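Local atomic coordinates of EreC (Klebsiella pneumoniae, PDB entry 6XCQ), a protein that probably hydrolyses the lactone ring of erythromycin and related macrolides, an esterase activity that confers resistance to these antibiotics. Residues L77-L82 / S130-V135; I174-H179 / S242-K247. The protein carries 1 engineered substitution. One frame throughout, in Å; residues are numbered along the deposited sequence.

Contact 1: L77-L82 / S130-V135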
# COMPACT_ATOMS: atom_id res chain seq x y z
N LEU A 77 -14.64 6.21 -1.61
CA LEU A 77 -15.63 6.36 -2.67
C LEU A 77 -14.97 6.59 -4.03
O LEU A 77 -15.32 5.93 -5.02
CB LEU A 77 -16.58 7.52 -2.34
CG LEU A 77 -17.69 7.16 -1.36
CD1 LEU A 77 -18.46 8.41 -0.93
CD2 LEU A 77 -18.64 6.11 -1.98
N ALA A 78 -14.02 7.53 -4.09
CA ALA A 78 -13.35 7.81 -5.36
C ALA A 78 -12.56 6.61 -5.85
O ALA A 78 -12.48 6.37 -7.06
CB ALA A 78 -12.44 9.03 -5.24
N ARG A 79 -11.95 5.86 -4.93
CA ARG A 79 -11.22 4.66 -5.35
C ARG A 79 -12.15 3.65 -5.98
O ARG A 79 -11.82 3.06 -7.02
CB ARG A 79 -10.49 4.04 -4.16
CG ARG A 79 -9.23 4.76 -3.78
CD ARG A 79 -8.59 4.13 -2.57
NE ARG A 79 -7.18 4.48 -2.52
CZ ARG A 79 -6.35 4.10 -1.56
NH1 ARG A 79 -6.79 3.35 -0.56
NH2 ARG A 79 -5.07 4.47 -1.62
N ALA A 80 -13.32 3.43 -5.38
CA ALA A 80 -14.27 2.48 -5.95
C ALA A 80 -14.69 2.90 -7.35
O ALA A 80 -14.77 2.07 -8.26
CB ALA A 80 -15.48 2.33 -5.04
N SER A 81 -14.93 4.20 -7.54
CA SER A 81 -15.32 4.67 -8.87
C SER A 81 -14.20 4.45 -9.89
O SER A 81 -14.45 4.02 -11.02
CB SER A 81 -15.69 6.16 -8.82
OG SER A 81 -16.94 6.31 -8.15
N LEU A 82 -12.96 4.76 -9.52
CA LEU A 82 -11.88 4.62 -10.48
C LEU A 82 -11.52 3.15 -10.70
O LEU A 82 -11.03 2.80 -11.77
CB LEU A 82 -10.67 5.43 -10.01
CG LEU A 82 -10.88 6.91 -10.32
CD1 LEU A 82 -9.91 7.79 -9.57
CD2 LEU A 82 -10.74 7.12 -11.82
N SER A 130 -9.36 -1.09 8.97
CA SER A 130 -9.59 0.35 8.95
C SER A 130 -9.06 1.00 7.67
O SER A 130 -9.65 1.97 7.17
CB SER A 130 -8.95 1.01 10.17
OG SER A 130 -9.45 0.45 11.37
N LEU A 131 -7.94 0.50 7.14
CA LEU A 131 -7.36 1.09 5.94
C LEU A 131 -8.20 0.81 4.70
O LEU A 131 -8.36 1.69 3.84
CB LEU A 131 -5.95 0.56 5.71
CG LEU A 131 -4.84 1.19 6.54
CD1 LEU A 131 -3.59 0.35 6.39
CD2 LEU A 131 -4.59 2.62 6.06
N TYR A 132 -8.74 -0.40 4.59
CA TYR A 132 -9.37 -0.84 3.35
C TYR A 132 -10.78 -1.40 3.50
O TYR A 132 -11.38 -1.77 2.50
CB TYR A 132 -8.49 -1.91 2.68
CG TYR A 132 -7.13 -1.43 2.23
CD1 TYR A 132 -7.00 -0.54 1.16
CD2 TYR A 132 -5.96 -1.90 2.83
CE1 TYR A 132 -5.72 -0.10 0.72
CE2 TYR A 132 -4.69 -1.47 2.40
CZ TYR A 132 -4.59 -0.58 1.34
OH TYR A 132 -3.34 -0.17 0.91
N GLY A 133 -11.32 -1.45 4.72
CA GLY A 133 -12.58 -2.15 4.93
C GLY A 133 -13.70 -1.66 4.04
O GLY A 133 -14.46 -2.45 3.48
N SER A 134 -13.80 -0.34 3.88
CA SER A 134 -14.90 0.23 3.12
C SER A 134 -14.82 -0.20 1.66
O SER A 134 -15.82 -0.64 1.07
CB SER A 134 -14.84 1.76 3.26
OG SER A 134 -15.34 2.13 4.54
N VAL A 135 -13.64 -0.08 1.04
CA VAL A 135 -13.47 -0.49 -0.35
C VAL A 135 -13.64 -2.00 -0.49
O VAL A 135 -14.23 -2.48 -1.46
CB VAL A 135 -12.10 -0.03 -0.88
CG1 VAL A 135 -11.81 -0.65 -2.24
CG2 VAL A 135 -12.04 1.48 -0.99
O HOH W 1 -9.29 2.76 0.96
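Arg79 of helix 73-90 reaches across to Tyr132 of helix 126-146 and makes most of the contact between 77-82 and 130-135. The Arg79 chain runs out extended from CG to NE, with chi3 at 159°, and this carries the guanidinium over to the second helix. Its NH1 lies 3.8 Å from Tyr132 CE1, the two flat groups almost parallel, 13° between their planes, but the nitrogen meets the ring obliquely. Nearer the backbone, Val135 CG2 approaches Arg79 CB at 4.4 Å in one of the two modelled valine conformers, so this touch is loose and only tentative. One water couples the two helices: it accepts from Arg79 NH1 at 3.0 Å and donates to Leu131 O at 3.2 Å. The second helix kinks here, so Val135 N does not bond to Leu131 O, the acceptor four residues back, and the water donates to that carbonyl. Outside the pair, Tyr132 OH is hydrogen-bonded to Leu304 O and Glu98 N, while the Arg79 guanidinium has weak bonds to Leu65 O and Gly66 O and a long, weak ion pair with Glu67. The contact is thus a buried arginine and a water bridging two helices beside the C-terminal ends of the neighbouring parallel strands 62-65, 301-304 and 94-97, in the alpha/beta core of the erythromycin esterase fold.

Contact 2: I174-H179 / S242-K247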
# COMPACT_ATOMS: atom_id res chain seq x y z
N ILE A 174 9.39 -25.46 4.05
CA ILE A 174 10.73 -26.00 4.24
C ILE A 174 10.66 -27.46 4.70
O ILE A 174 11.48 -28.29 4.29
CB ILE A 174 11.52 -25.13 5.23
CG1 ILE A 174 11.96 -23.82 4.57
CG2 ILE A 174 12.71 -25.85 5.78
CD1 ILE A 174 12.76 -24.01 3.32
N LYS A 175 9.66 -27.79 5.51
CA LYS A 175 9.51 -29.18 5.95
C LYS A 175 9.41 -30.13 4.77
O LYS A 175 9.91 -31.26 4.83
CB LYS A 175 8.28 -29.34 6.85
CG LYS A 175 8.13 -30.78 7.35
CD LYS A 175 6.70 -31.16 7.68
CE LYS A 175 6.40 -32.61 7.28
NZ LYS A 175 7.55 -33.55 7.48
N VAL A 176 8.79 -29.68 3.69
CA VAL A 176 8.63 -30.53 2.52
C VAL A 176 9.88 -30.52 1.67
O VAL A 176 10.40 -31.58 1.29
CB VAL A 176 7.39 -30.11 1.71
CG1 VAL A 176 7.27 -30.97 0.49
CG2 VAL A 176 6.14 -30.23 2.59
N ILE A 177 10.41 -29.34 1.35
CA ILE A 177 11.38 -29.24 0.26
C ILE A 177 12.82 -29.14 0.73
O ILE A 177 13.73 -29.32 -0.09
CB ILE A 177 11.05 -28.05 -0.66
CG1 ILE A 177 11.50 -26.74 -0.02
CG2 ILE A 177 9.55 -28.00 -0.98
CD1 ILE A 177 11.30 -25.51 -0.90
N ASP A 178 13.07 -28.81 2.00
CA ASP A 178 14.45 -28.70 2.47
C ASP A 178 14.49 -28.91 3.98
O ASP A 178 14.83 -28.00 4.74
CB ASP A 178 15.07 -27.35 2.05
CG ASP A 178 16.56 -27.23 2.41
OD1 ASP A 178 17.30 -28.24 2.45
OD2 ASP A 178 17.03 -26.11 2.65
N HIS A 179 14.14 -30.12 4.41
CA HIS A 179 14.00 -30.39 5.84
C HIS A 179 15.31 -30.19 6.60
O HIS A 179 15.26 -29.94 7.81
CB HIS A 179 13.48 -31.81 6.07
CG HIS A 179 12.98 -32.05 7.46
ND1 HIS A 179 13.83 -32.32 8.51
CD2 HIS A 179 11.73 -32.05 7.98
CE1 HIS A 179 13.13 -32.48 9.62
NE2 HIS A 179 11.85 -32.32 9.32
N SER A 242 6.21 -28.18 -7.10
CA SER A 242 5.22 -27.19 -7.54
C SER A 242 5.85 -25.81 -7.42
O SER A 242 7.03 -25.63 -7.78
CB SER A 242 3.94 -27.41 -6.74
OG SER A 242 2.92 -26.49 -7.10
N ASP A 243 5.15 -24.81 -6.89
CA ASP A 243 5.69 -23.47 -6.72
C ASP A 243 6.21 -23.22 -5.31
O ASP A 243 6.27 -22.07 -4.86
CB ASP A 243 4.62 -22.42 -7.08
CG ASP A 243 3.37 -22.51 -6.20
OD1 ASP A 243 3.21 -23.49 -5.43
OD2 ASP A 243 2.53 -21.58 -6.28
N LEU A 244 6.60 -24.28 -4.59
CA LEU A 244 6.97 -24.10 -3.19
C LEU A 244 8.31 -23.37 -3.04
O LEU A 244 8.51 -22.65 -2.06
CB LEU A 244 7.01 -25.44 -2.45
CG LEU A 244 5.70 -26.23 -2.27
CD1 LEU A 244 5.97 -27.51 -1.48
CD2 LEU A 244 4.67 -25.39 -1.57
N PHE A 245 9.24 -23.55 -3.99
CA PHE A 245 10.49 -22.79 -3.91
C PHE A 245 10.22 -21.29 -3.99
O PHE A 245 10.76 -20.51 -3.20
CB PHE A 245 11.47 -23.20 -5.02
CG PHE A 245 12.60 -22.23 -5.16
CD1 PHE A 245 13.64 -22.22 -4.24
CD2 PHE A 245 12.59 -21.26 -6.16
CE1 PHE A 245 14.67 -21.28 -4.34
CE2 PHE A 245 13.61 -20.32 -6.26
CZ PHE A 245 14.65 -20.34 -5.36
N ARG A 246 9.39 -20.88 -4.95
CA ARG A 246 9.05 -19.47 -5.12
C ARG A 246 8.37 -18.91 -3.88
O ARG A 246 8.66 -17.79 -3.45
CB ARG A 246 8.16 -19.30 -6.35
CG ARG A 246 8.00 -17.86 -6.84
CD ARG A 246 6.78 -17.17 -6.24
NE ARG A 246 5.54 -17.91 -6.48
CZ ARG A 246 4.44 -17.75 -5.74
NH1 ARG A 246 4.44 -16.89 -4.73
NH2 ARG A 246 3.36 -18.46 -6.01
N LYS A 247 7.43 -19.67 -3.31
CA LYS A 247 6.75 -19.21 -2.10
C LYS A 247 7.73 -19.10 -0.94
O LYS A 247 7.71 -18.11 -0.21
CB LYS A 247 5.58 -20.12 -1.74
CG LYS A 247 4.44 -20.06 -2.74
CD LYS A 247 3.26 -20.91 -2.31
CE LYS A 247 2.03 -20.58 -3.14
NZ LYS A 247 0.88 -21.46 -2.82
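This is a small apolar helix-to-helix contact at the surface, in the helical part of the esterase, where the C-terminal end of helix 164-177 meets the first turn of helix 244-267. The backbones come nearest at Ile177 and Leu244, with 7.6 Å between their CA atoms. Leu244 carries the contact: its CD1 lies 3.6 Å from Ile177 CG2 and, more loosely, 4.2 Å from Val176 CG1. The Val176 and Leu244 side chains cross at about a right angle. Ile177 holds CG1 between its backbone N and carbonyl carbon, chi1 78°, and from there the chain extends, bringing CD1 to 4.1 Å from Phe245 CA. The Phe245 ring packs on Ala233 and Leu236 of helix 233-236. Ile173, one helical turn before Ile177, also touches Leu244. Just past the end of the first helix, Asp178 makes a salt bridge with Arg228. On the second segment, Asp243 stands at the N-cap but does not cap the helix with its carboxylate, which faces Arg246 and Lys247. The bridge to Arg246 is uncertain, resting on one of two modelled arginine conformers; the pair with Lys247 is long, its NZ 3.8 Å from Asp243 OD2.

In the fold
From the N terminus, helix 73-90 leads through strand 94-97 and helix 101-112 to helix 126-146, and contact 1 closes that loop of 47 residues. The chain then adds the edge strand 151-154 of the mixed sheet and passes into helix 164-177. From there a run of 62 residues, mostly helix and without strand, returns to helix 244-267, where contact 2 closes the second loop. The two loops follow one another without nesting or crossing. Contact 1 is buried beside the sheet, whereas contact 2 lies at the surface of the helical part; their centres are 36 Å apart, and their nearest atoms about 19 Å.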